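Local coordinates for protein phospholyase (Arthrobacter aurescens, PDB 5G4I) that is a pyridoxal-phosphate-dependent phospholyase, related to class III transaminases, that releases phosphate and ammonia from phosphoethanolamine, at residues A[212-222]-A[244-255]; A[110-119]-A[288-299]. All coordinates share one frame; numbering follows the deposited sequence.

How the contacts relate
Both contacts lie in the same seven-stranded mixed sheet, the core of the large domain in this family, with their centres about 15 Å apart. Contact 2 pairs strand 113-117, the outermost within this chain, with strand 290-294; next comes strand 276-279, and then strands 247-251 and 214-217, paired in contact 1. Along the chain contact 1 is nested within the loop that contact 2 closes. The two touch where Leu247 CD1 packs on Leu298 CD1 at 4.2 Å. Contact 1 brings Asp251, Val253 and Gln254 to the cofactor, and contact 2 brings Ser119, so a strand end and the turns after strands, from two regions of one sheet, converge on a single pyridoxal phosphate pocket.

Contact 1 of 2, residues A[212-222]-A[244-255]; sequences VSVFLFDPLFS and AGGLVISDEVQS. With PLP (pyridoxal-5'-phosphate), chain C; PO4 (phosphate ion), chain D.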
loop_
_atom_site.group_PDB
_atom_site.type_symbol
_atom_site.label_atom_id
_atom_site.label_comp_id
_atom_site.label_asym_id
_atom_site.label_seq_id
_atom_site.Cartn_x
_atom_site.Cartn_y
_atom_site.Cartn_z
ATOM N N VAL A 212 20.356 7.829 16.740
ATOM C CA VAL A 212 18.869 7.905 16.873
ATOM C C VAL A 212 18.323 8.546 15.591
ATOM O O VAL A 212 18.576 9.727 15.256
ATOM C CB VAL A 212 18.464 8.753 18.105
ATOM C CG1 VAL A 212 16.912 8.805 18.193
ATOM C CG2 VAL A 212 19.071 8.185 19.377
ATOM N N SER A 213 17.469 7.780 14.854
ATOM C CA SER A 213 16.733 8.288 13.697
ATOM C C SER A 213 15.329 8.870 14.127
ATOM O O SER A 213 15.001 9.989 13.762
ATOM C CB SER A 213 16.561 7.193 12.610
ATOM O OG SER A 213 15.878 7.739 11.473
ATOM N N VAL A 214 14.594 8.086 14.888
ATOM C CA VAL A 214 13.199 8.471 15.212
ATOM C C VAL A 214 12.757 7.981 16.594
ATOM O O VAL A 214 13.214 6.916 17.088
ATOM C CB VAL A 214 12.167 7.914 14.217
ATOM C CG1 VAL A 214 12.411 8.368 12.802
ATOM C CG2 VAL A 214 12.024 6.487 14.240
ATOM N N PHE A 215 11.747 8.681 17.147
ATOM C CA PHE A 215 10.752 8.139 18.110
ATOM C C PHE A 215 9.410 8.093 17.365
ATOM O O PHE A 215 8.996 9.133 16.813
ATOM C CB PHE A 215 10.664 9.078 19.370
ATOM C CG PHE A 215 9.522 8.807 20.302
ATOM C CD1 PHE A 215 9.399 7.601 20.917
ATOM C CD2 PHE A 215 8.592 9.834 20.630
ATOM C CE1 PHE A 215 8.379 7.345 21.875
ATOM C CE2 PHE A 215 7.585 9.560 21.519
ATOM C CZ PHE A 215 7.462 8.348 22.160
ATOM N N LEU A 216 8.787 6.941 17.362
ATOM C CA LEU A 216 7.545 6.696 16.613
ATOM C C LEU A 216 6.507 6.231 17.644
ATOM O O LEU A 216 6.764 5.321 18.478
ATOM C CB LEU A 216 7.775 5.529 15.607
ATOM C CG LEU A 216 6.584 4.940 14.886
ATOM C CD1 LEU A 216 5.804 5.962 14.082
ATOM C CD2 LEU A 216 7.033 3.765 13.997
ATOM N N PHE A 217 5.294 6.834 17.665
ATOM C CA PHE A 217 4.295 6.546 18.734
ATOM C C PHE A 217 2.889 6.811 18.233
ATOM O O PHE A 217 2.639 7.739 17.442
ATOM C CB PHE A 217 4.574 7.361 20.037
ATOM C CG PHE A 217 4.230 8.843 19.950
ATOM C CD1 PHE A 217 4.984 9.728 19.181
ATOM C CD2 PHE A 217 3.145 9.378 20.657
ATOM C CE1 PHE A 217 4.660 11.098 19.144
ATOM C CE2 PHE A 217 2.828 10.745 20.634
ATOM C CZ PHE A 217 3.586 11.598 19.877
ATOM N N ASP A 218 1.943 5.993 18.780
ATOM C CA ASP A 218 0.493 6.277 18.750
ATOM C C ASP A 218 0.121 7.138 19.916
ATOM O O ASP A 218 0.261 6.678 21.085
ATOM C CB ASP A 218 -0.279 4.937 18.799
ATOM C CG ASP A 218 -1.756 5.031 19.165
ATOM O OD1 ASP A 218 -2.355 6.128 19.049
ATOM O OD2 ASP A 218 -2.302 3.941 19.587
ATOM N N PRO A 219 -0.340 8.375 19.718
ATOM C CA PRO A 219 -0.665 9.273 20.912
ATOM C C PRO A 219 -1.640 8.712 21.947
ATOM O O PRO A 219 -1.564 9.043 23.124
ATOM C CB PRO A 219 -1.301 10.519 20.221
ATOM C CG PRO A 219 -0.610 10.598 18.907
ATOM C CD PRO A 219 -0.454 9.138 18.437
ATOM N N LEU A 220 -2.574 7.848 21.542
ATOM C CA LEU A 220 -3.526 7.185 22.462
ATOM C C LEU A 220 -2.889 5.983 23.203
ATOM O O LEU A 220 -3.500 5.426 24.191
ATOM C CB LEU A 220 -4.809 6.713 21.735
ATOM C CG LEU A 220 -5.827 7.871 21.534
ATOM C CD1 LEU A 220 -6.941 7.417 20.565
ATOM C CD2 LEU A 220 -6.467 8.334 22.864
ATOM N N PHE A 221 -1.702 5.495 22.713
ATOM C CA PHE A 221 -1.104 4.252 23.252
ATOM C C PHE A 221 -2.180 3.178 23.415
ATOM O O PHE A 221 -2.275 2.530 24.503
ATOM C CB PHE A 221 -0.306 4.559 24.535
ATOM C CG PHE A 221 0.903 5.470 24.244
ATOM C CD1 PHE A 221 2.097 4.919 23.757
ATOM C CD2 PHE A 221 0.815 6.859 24.414
ATOM C CE1 PHE A 221 3.166 5.769 23.450
ATOM C CE2 PHE A 221 1.888 7.656 24.104
ATOM C CZ PHE A 221 3.067 7.126 23.630
ATOM N N SER A 222 -2.932 2.950 22.336
ATOM C CA SER A 222 -4.044 2.009 22.357
ATOM C C SER A 222 -3.666 0.551 22.424
ATOM O O SER A 222 -4.177 -0.190 23.323
ATOM C CB SER A 222 -5.003 2.293 21.210
ATOM O OG SER A 222 -4.383 2.154 19.959
ATOM N N ALA A 244 19.881 14.256 20.084
ATOM C CA ALA A 244 20.568 13.116 19.475
ATOM C C ALA A 244 20.526 13.147 17.937
ATOM O O ALA A 244 20.992 12.196 17.320
ATOM C CB ALA A 244 20.035 11.799 19.976
ATOM N N GLY A 245 19.956 14.203 17.326
ATOM C CA GLY A 245 19.911 14.300 15.882
ATOM C C GLY A 245 18.773 13.535 15.196
ATOM O O GLY A 245 18.831 13.327 13.994
ATOM N N GLY A 246 17.776 13.206 15.949
ATOM C CA GLY A 246 16.608 12.427 15.441
ATOM C C GLY A 246 15.346 13.267 15.273
ATOM O O GLY A 246 15.292 14.482 15.602
ATOM N N LEU A 247 14.275 12.610 14.782
ATOM C CA LEU A 247 12.960 13.213 14.489
ATOM C C LEU A 247 11.871 12.494 15.270
ATOM O O LEU A 247 12.015 11.343 15.697
ATOM C CB LEU A 247 12.617 13.115 12.969
ATOM C CG LEU A 247 13.676 13.677 12.001
ATOM C CD1 LEU A 247 13.305 13.452 10.541
ATOM C CD2 LEU A 247 13.888 15.167 12.239
ATOM N N VAL A 248 10.740 13.162 15.365
ATOM C CA VAL A 248 9.526 12.591 16.001
ATOM C C VAL A 248 8.455 12.306 14.948
ATOM O O VAL A 248 8.113 13.207 14.139
ATOM C CB VAL A 248 8.950 13.551 17.070
ATOM C CG1 VAL A 248 7.629 12.958 17.637
ATOM C CG2 VAL A 248 9.983 13.796 18.183
ATOM N N ILE A 249 7.935 11.051 14.945
ATOM C CA ILE A 249 6.836 10.641 14.066
ATOM C C ILE A 249 5.589 10.376 14.985
ATOM O O ILE A 249 5.621 9.465 15.820
ATOM C CB ILE A 249 7.079 9.368 13.224
ATOM C CG1 ILE A 249 8.368 9.473 12.346
ATOM C CG2 ILE A 249 5.849 9.077 12.302
ATOM C CD1 ILE A 249 8.830 8.132 11.819
ATOM N N SER A 250 4.481 11.127 14.746
ATOM C CA SER A 250 3.164 10.731 15.346
ATOM C C SER A 250 2.398 9.858 14.369
ATOM O O SER A 250 2.040 10.382 13.258
ATOM C CB SER A 250 2.314 11.958 15.711
ATOM O OG SER A 250 1.111 11.551 16.357
ATOM N N ASP A 251 2.101 8.617 14.783
ATOM C CA ASP A 251 1.267 7.679 13.988
ATOM C C ASP A 251 -0.186 7.960 14.428
ATOM O O ASP A 251 -0.558 7.660 15.549
ATOM C CB ASP A 251 1.704 6.257 14.289
ATOM C CG ASP A 251 0.864 5.202 13.586
ATOM O OD1 ASP A 251 -0.258 5.512 13.179
ATOM O OD2 ASP A 251 1.321 4.018 13.544
ATOM N N GLU A 252 -0.926 8.619 13.505
ATOM C CA GLU A 252 -2.329 9.044 13.715
ATOM C C GLU A 252 -3.309 8.073 13.154
ATOM O O GLU A 252 -4.506 8.425 13.029
ATOM C CB GLU A 252 -2.545 10.443 13.155
ATOM C CG GLU A 252 -1.758 11.516 13.875
ATOM C CD GLU A 252 -2.282 11.922 15.240
ATOM O OE1 GLU A 252 -3.476 11.685 15.503
ATOM O OE2 GLU A 252 -1.477 12.501 16.001
ATOM N N VAL A 253 -2.919 6.845 12.872
ATOM C CA VAL A 253 -3.904 5.883 12.303
ATOM C C VAL A 253 -5.024 5.620 13.261
ATOM O O VAL A 253 -6.217 5.536 12.769
ATOM C CB VAL A 253 -3.186 4.559 11.824
ATOM C CG1 VAL A 253 -4.217 3.537 11.398
ATOM C CG2 VAL A 253 -2.201 4.852 10.734
ATOM N N GLN A 254 -4.786 5.515 14.547
ATOM C CA GLN A 254 -5.833 5.299 15.579
ATOM C C GLN A 254 -6.406 6.600 16.174
ATOM O O GLN A 254 -7.614 6.613 16.565
ATOM C CB GLN A 254 -5.336 4.470 16.807
ATOM C CG GLN A 254 -4.874 3.079 16.469
ATOM C CD GLN A 254 -6.030 2.121 16.179
ATOM O OE1 GLN A 254 -7.135 2.297 16.595
ATOM N NE2 GLN A 254 -5.721 1.095 15.470
ATOM N N SER A 255 -5.618 7.669 16.310
ATOM C CA SER A 255 -6.023 8.822 17.028
ATOM C C SER A 255 -6.440 10.000 16.158
ATOM O O SER A 255 -6.853 11.029 16.719
ATOM C CB SER A 255 -4.914 9.287 17.985
ATOM O OG SER A 255 -3.699 9.584 17.305
HETATM N N1 PLP C . -0.355 1.982 12.756
HETATM C C2 PLP C . -1.437 1.925 13.570
HETATM C C2A PLP C . -1.438 2.685 14.871
HETATM C C3 PLP C . -2.621 1.118 13.183
HETATM O O3 PLP C . -3.720 1.047 13.985
HETATM C C4 PLP C . -2.561 0.394 11.894
HETATM C C4A PLP C . -3.692 -0.437 11.423
HETATM C C5 PLP C . -1.320 0.538 11.097
HETATM C C6 PLP C . -0.283 1.330 11.582
HETATM C C5A PLP C . -1.180 -0.171 9.768
HETATM O O4P PLP C . -2.303 0.136 8.944
HETATM P P PLP C . -2.567 -0.686 7.585
HETATM O O1P PLP C . -3.172 -1.986 8.058
HETATM O O2P PLP C . -3.515 0.195 6.805
HETATM O O3P PLP C . -1.195 -0.823 6.970
HETATM P P PO4 D . -7.885 -2.580 14.595
HETATM O O1 PO4 D . -7.418 -1.404 15.228
HETATM O O2 PO4 D . -9.160 -2.437 13.767
HETATM O O3 PO4 D . -8.535 -3.162 15.846
HETATM O O4 PO4 D . -6.903 -3.527 13.957
HETATM O O HOH W 1 22.310 9.835 17.828
HETATM O O HOH W 2 -2.851 6.585 16.348
#
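Val248 CG1 meets the Phe217 ring at its edge, near the ring plane, 3.8 Å from CE1. At the cofactor, Val253 lies over the pyridine ring with CG1 3.4 Å from PLP C3, a branched apolar residue suited to a flat heterocycle. On the sheet face of Val214, Leu216 and Ile249, the isoleucine is straddled: its CD1 reaches Val214 CG1, and its CG2 lies 3.6 Å from Leu216 CD1. Strands 214-217 and 247-251 run parallel and, with helix 233-243 between them, form a beta-alpha-beta crossover of the fold-type I PLP domain. Five backbone bonds join them, the straightest from Ile249 N to Phe215 O (177°). Gly246 suits the strand entrance because a side chain there would clash with Val212 O. Past the strand, Pro219 CG packs against Ser250 OG (3.2 Å). At the end of its strand, Asp251 has OD2 2.8 Å from PLP N1 and hydrogen-bonded to His148 and Asn124, while OD1 takes Val253 N in an Asx turn. A first torsion of 164° swings the Asp218 carboxylate away from its own N and into the following turn: OD1 takes Leu220 N from above its plane, and OD2 is gripped by Ser222 N and OG. A water links Asp218 OD1 (2.8 Å) to Asp251 O and Gln254 N. Replacing Asp218 by an alanine removes the acceptors of Leu220 N and of Ser222 N and OG, and is likely to leave the turn freer to move and the water less firmly placed. Gln254 NE2 donates to PLP O3 and, at 3.0 Å, to O1 of a bound phosphate ion, probably from the crystallisation liquor; its OE1 is held by Arg414.

Contact 2 of 2, residues A[110-119]-A[288-299]; sequences ALERLFLTNS and PIGAVVTTAELL
Leu299 CG stands anti to the backbone N (chi1 178°) and Phe115 CG lies beside the Phe115 backbone N (chi1 -63°), which brings the leucine down on the aromatic ring: CD1 sits over one face, 3.9 Å from the Phe115 ring centroid, in a CH-pi contact. Thr294 CG2 meets the same ring at its edge. Arg113 bends at its second torsion so that Ala296 CB packs on one face of its guanidinium. Arg113 NH1 bonds Glu112 O (3.0 Å) in the guanidinium plane, fixing the rotation of the charged end, and a small alanine suits the place beneath it. Glu112 and Arg113 both face Thr294 in a classic beta bulge, their amides gripping Thr294 O from opposite faces of its plane. Phe115 and Val292 exchange two nearly straight bonds that lie in the carbonyl planes. On the other sheet face Leu114 CD1 touches Ala291 CB at 3.6 Å. Gly290 is needed opposite Thr117, for a CB would fall 2.5 Å from Thr117 OG1, the hydroxyl that bonds Ser119 O at 3.0 Å. Thr295 OG1 caps helix 296-305 by accepting from Leu298 N (3.1 Å). Ser119 likewise caps helix 120-135 through Glu122 N, while its hydroxyl also bonds Glu122 of the second subunit. Strand 290-294, antiparallel to both neighbours in an otherwise parallel sheet, and strand 113-117, at the margin of the sheet within this chain, where Leu114 bonds the backbone of the second subunit, are the hallmark of the fold-type I large domain; Ser119, just past the strand, belongs to the pyridoxal phosphate pocket.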
loop_
_atom_site.group_PDB
_atom_site.type_symbol
_atom_site.label_atom_id
_atom_site.label_comp_id
_atom_site.label_asym_id
_atom_site.label_seq_id
_atom_site.Cartn_x
_atom_site.Cartn_y
_atom_site.Cartn_z
ATOM N N ALA A 110 4.810 24.198 10.956
ATOM C CA ALA A 110 5.618 23.928 9.789
ATOM C C ALA A 110 5.127 22.670 8.972
ATOM O O ALA A 110 5.762 22.314 8.010
ATOM C CB ALA A 110 7.058 23.694 10.229
ATOM N N LEU A 111 3.985 22.113 9.401
ATOM C CA LEU A 111 3.406 20.941 8.678
ATOM C C LEU A 111 2.588 21.404 7.503
ATOM O O LEU A 111 1.384 21.748 7.645
ATOM C CB LEU A 111 2.646 20.079 9.684
ATOM C CG LEU A 111 3.473 19.389 10.762
ATOM C CD1 LEU A 111 2.633 18.778 11.892
ATOM C CD2 LEU A 111 4.393 18.317 10.149
ATOM N N GLU A 112 3.234 21.500 6.347
ATOM C CA GLU A 112 2.703 22.177 5.179
ATOM C C GLU A 112 2.970 21.516 3.858
ATOM O O GLU A 112 2.650 22.050 2.803
ATOM C CB GLU A 112 3.161 23.632 5.127
ATOM C CG GLU A 112 4.550 23.836 4.994
ATOM C CD GLU A 112 4.879 25.363 5.098
ATOM O OE1 GLU A 112 3.992 26.258 5.013
ATOM O OE2 GLU A 112 6.052 25.638 5.267
ATOM N N ARG A 113 3.427 20.221 3.851
ATOM C CA ARG A 113 3.563 19.409 2.645
ATOM C C ARG A 113 3.058 17.939 2.866
ATOM O O ARG A 113 2.979 17.521 4.037
ATOM C CB ARG A 113 5.044 19.349 2.182
ATOM C CG ARG A 113 5.646 20.733 1.694
ATOM C CD ARG A 113 4.967 21.344 0.486
ATOM N NE ARG A 113 5.720 22.587 0.103
ATOM C CZ ARG A 113 5.469 23.793 0.596
ATOM N NH1 ARG A 113 4.564 24.001 1.500
ATOM N NH2 ARG A 113 6.288 24.808 0.200
ATOM N N LEU A 114 2.799 17.230 1.763
ATOM C CA LEU A 114 2.155 15.929 1.862
ATOM C C LEU A 114 2.780 14.962 0.842
ATOM O O LEU A 114 3.027 15.327 -0.338
ATOM C CB LEU A 114 0.636 16.161 1.474
ATOM C CG LEU A 114 -0.338 15.078 1.131
ATOM C CD1 LEU A 114 -0.599 14.326 2.435
ATOM C CD2 LEU A 114 -1.708 15.495 0.679
ATOM N N PHE A 115 2.951 13.677 1.264
ATOM C CA PHE A 115 3.118 12.506 0.385
ATOM C C PHE A 115 1.847 11.629 0.584
ATOM O O PHE A 115 1.575 11.177 1.728
ATOM C CB PHE A 115 4.315 11.650 0.784
ATOM C CG PHE A 115 5.689 12.302 0.684
ATOM C CD1 PHE A 115 6.226 12.984 1.737
ATOM C CD2 PHE A 115 6.426 12.146 -0.471
ATOM C CE1 PHE A 115 7.544 13.545 1.620
ATOM C CE2 PHE A 115 7.699 12.691 -0.610
ATOM C CZ PHE A 115 8.243 13.404 0.454
ATOM N N LEU A 116 1.139 11.317 -0.471
ATOM C CA LEU A 116 0.006 10.395 -0.338
ATOM C C LEU A 116 0.501 8.921 -0.564
ATOM O O LEU A 116 1.484 8.668 -1.290
ATOM C CB LEU A 116 -1.077 10.773 -1.369
ATOM C CG LEU A 116 -1.900 11.986 -0.955
ATOM C CD1 LEU A 116 -2.629 12.652 -2.131
ATOM C CD2 LEU A 116 -2.939 11.651 0.117
ATOM N N THR A 117 -0.247 7.969 0.053
ATOM C CA THR A 117 0.026 6.543 -0.070
ATOM C C THR A 117 -1.335 5.825 -0.164
ATOM O O THR A 117 -2.394 6.480 -0.219
ATOM C CB THR A 117 0.857 5.968 1.120
ATOM O OG1 THR A 117 -0.001 5.916 2.284
ATOM C CG2 THR A 117 2.161 6.738 1.362
ATOM N N ASN A 118 -1.314 4.466 -0.143
ATOM C CA ASN A 118 -2.570 3.680 -0.245
ATOM C C ASN A 118 -2.930 2.942 1.092
ATOM O O ASN A 118 -3.856 2.138 1.135
ATOM C CB ASN A 118 -2.516 2.714 -1.416
ATOM C CG ASN A 118 -2.038 3.356 -2.693
ATOM O OD1 ASN A 118 -0.838 3.111 -3.122
ATOM N ND2 ASN A 118 -2.787 4.213 -3.256
ATOM N N SER A 119 -2.082 3.083 2.122
ATOM C CA SER A 119 -2.285 2.334 3.398
ATOM C C SER A 119 -1.493 3.005 4.546
ATOM O O SER A 119 -0.495 3.732 4.294
ATOM C CB SER A 119 -1.885 0.872 3.292
ATOM O OG SER A 119 -0.463 0.712 3.186
ATOM N N PRO A 288 -8.709 2.589 0.023
ATOM C CA PRO A 288 -7.292 2.443 0.496
ATOM C C PRO A 288 -6.494 3.752 0.296
ATOM O O PRO A 288 -6.191 4.082 -0.842
ATOM C CB PRO A 288 -6.773 1.252 -0.377
ATOM C CG PRO A 288 -8.023 0.572 -0.987
ATOM C CD PRO A 288 -8.966 1.745 -1.172
ATOM N N ILE A 289 -6.325 4.475 1.370
ATOM C CA ILE A 289 -5.620 5.789 1.340
ATOM C C ILE A 289 -4.801 5.844 2.668
ATOM O O ILE A 289 -5.305 5.468 3.749
ATOM C CB ILE A 289 -6.553 7.032 1.276
ATOM C CG1 ILE A 289 -7.675 6.928 0.267
ATOM C CG2 ILE A 289 -5.749 8.320 1.037
ATOM C CD1 ILE A 289 -8.682 8.063 0.345
ATOM N N GLY A 290 -3.561 6.380 2.541
ATOM C CA GLY A 290 -2.757 6.814 3.658
ATOM C C GLY A 290 -2.011 8.098 3.284
ATOM O O GLY A 290 -2.130 8.610 2.190
ATOM N N ALA A 291 -1.283 8.628 4.262
ATOM C CA ALA A 291 -0.440 9.846 4.006
ATOM C C ALA A 291 0.669 9.998 5.014
ATOM O O ALA A 291 0.576 9.572 6.164
ATOM C CB ALA A 291 -1.315 11.142 4.013
ATOM N N VAL A 292 1.725 10.749 4.564
ATOM C CA VAL A 292 2.772 11.308 5.440
ATOM C C VAL A 292 2.674 12.867 5.252
ATOM O O VAL A 292 2.826 13.395 4.130
ATOM C CB VAL A 292 4.161 10.848 5.000
ATOM C CG1 VAL A 292 5.211 11.519 5.919
ATOM C CG2 VAL A 292 4.299 9.362 4.977
ATOM N N VAL A 293 2.368 13.594 6.324
ATOM C CA VAL A 293 2.395 15.090 6.359
ATOM C C VAL A 293 3.721 15.536 7.017
ATOM O O VAL A 293 4.163 14.942 8.032
ATOM C CB VAL A 293 1.114 15.649 7.047
ATOM C CG1 VAL A 293 1.285 17.150 7.403
ATOM C CG2 VAL A 293 -0.120 15.367 6.208
ATOM N N THR A 294 4.415 16.498 6.384
ATOM C CA THR A 294 5.768 16.869 6.821
ATOM C C THR A 294 6.049 18.341 6.489
ATOM O O THR A 294 5.129 19.105 6.093
ATOM C CB THR A 294 6.807 15.856 6.334
ATOM O OG1 THR A 294 8.077 16.031 7.056
ATOM C CG2 THR A 294 7.060 15.950 4.836
ATOM N N THR A 295 7.314 18.747 6.733
ATOM C CA THR A 295 7.745 20.107 6.498
ATOM C C THR A 295 8.222 20.277 5.045
ATOM O O THR A 295 8.578 19.356 4.310
ATOM C CB THR A 295 8.900 20.454 7.464
ATOM O OG1 THR A 295 10.080 19.704 7.093
ATOM C CG2 THR A 295 8.565 20.227 8.861
ATOM N N ALA A 296 8.265 21.530 4.595
ATOM C CA ALA A 296 8.840 21.862 3.297
ATOM C C ALA A 296 10.299 21.442 3.144
ATOM O O ALA A 296 10.650 20.852 2.112
ATOM C CB ALA A 296 8.723 23.358 3.037
ATOM N N GLU A 297 11.122 21.674 4.138
ATOM C CA GLU A 297 12.498 21.256 4.080
ATOM C C GLU A 297 12.663 19.742 3.895
ATOM O O GLU A 297 13.430 19.297 3.075
ATOM C CB GLU A 297 13.197 21.715 5.356
ATOM C CG GLU A 297 14.567 21.077 5.656
ATOM C CD GLU A 297 14.991 21.238 7.126
ATOM O OE1 GLU A 297 15.361 22.396 7.472
ATOM O OE2 GLU A 297 14.899 20.238 7.912
ATOM N N LEU A 298 11.884 18.939 4.660
ATOM C CA LEU A 298 11.994 17.486 4.590
ATOM C C LEU A 298 11.498 16.964 3.233
ATOM O O LEU A 298 12.145 16.025 2.637
ATOM C CB LEU A 298 11.287 16.746 5.776
ATOM C CG LEU A 298 12.048 16.948 7.140
ATOM C CD1 LEU A 298 11.270 16.462 8.351
ATOM C CD2 LEU A 298 13.437 16.292 7.199
ATOM N N LEU A 299 10.304 17.436 2.793
ATOM C CA LEU A 299 9.807 16.961 1.472
ATOM C C LEU A 299 10.788 17.317 0.332
ATOM O O LEU A 299 11.049 16.531 -0.555
ATOM C CB LEU A 299 8.355 17.455 1.224
ATOM C CG LEU A 299 7.791 17.039 -0.181
ATOM C CD1 LEU A 299 6.346 16.598 -0.121
ATOM C CD2 LEU A 299 8.001 18.160 -1.229
HETATM O O HOH W 3 7.519 23.691 6.445
HETATM O O HOH W 4 8.964 21.822 -0.170
#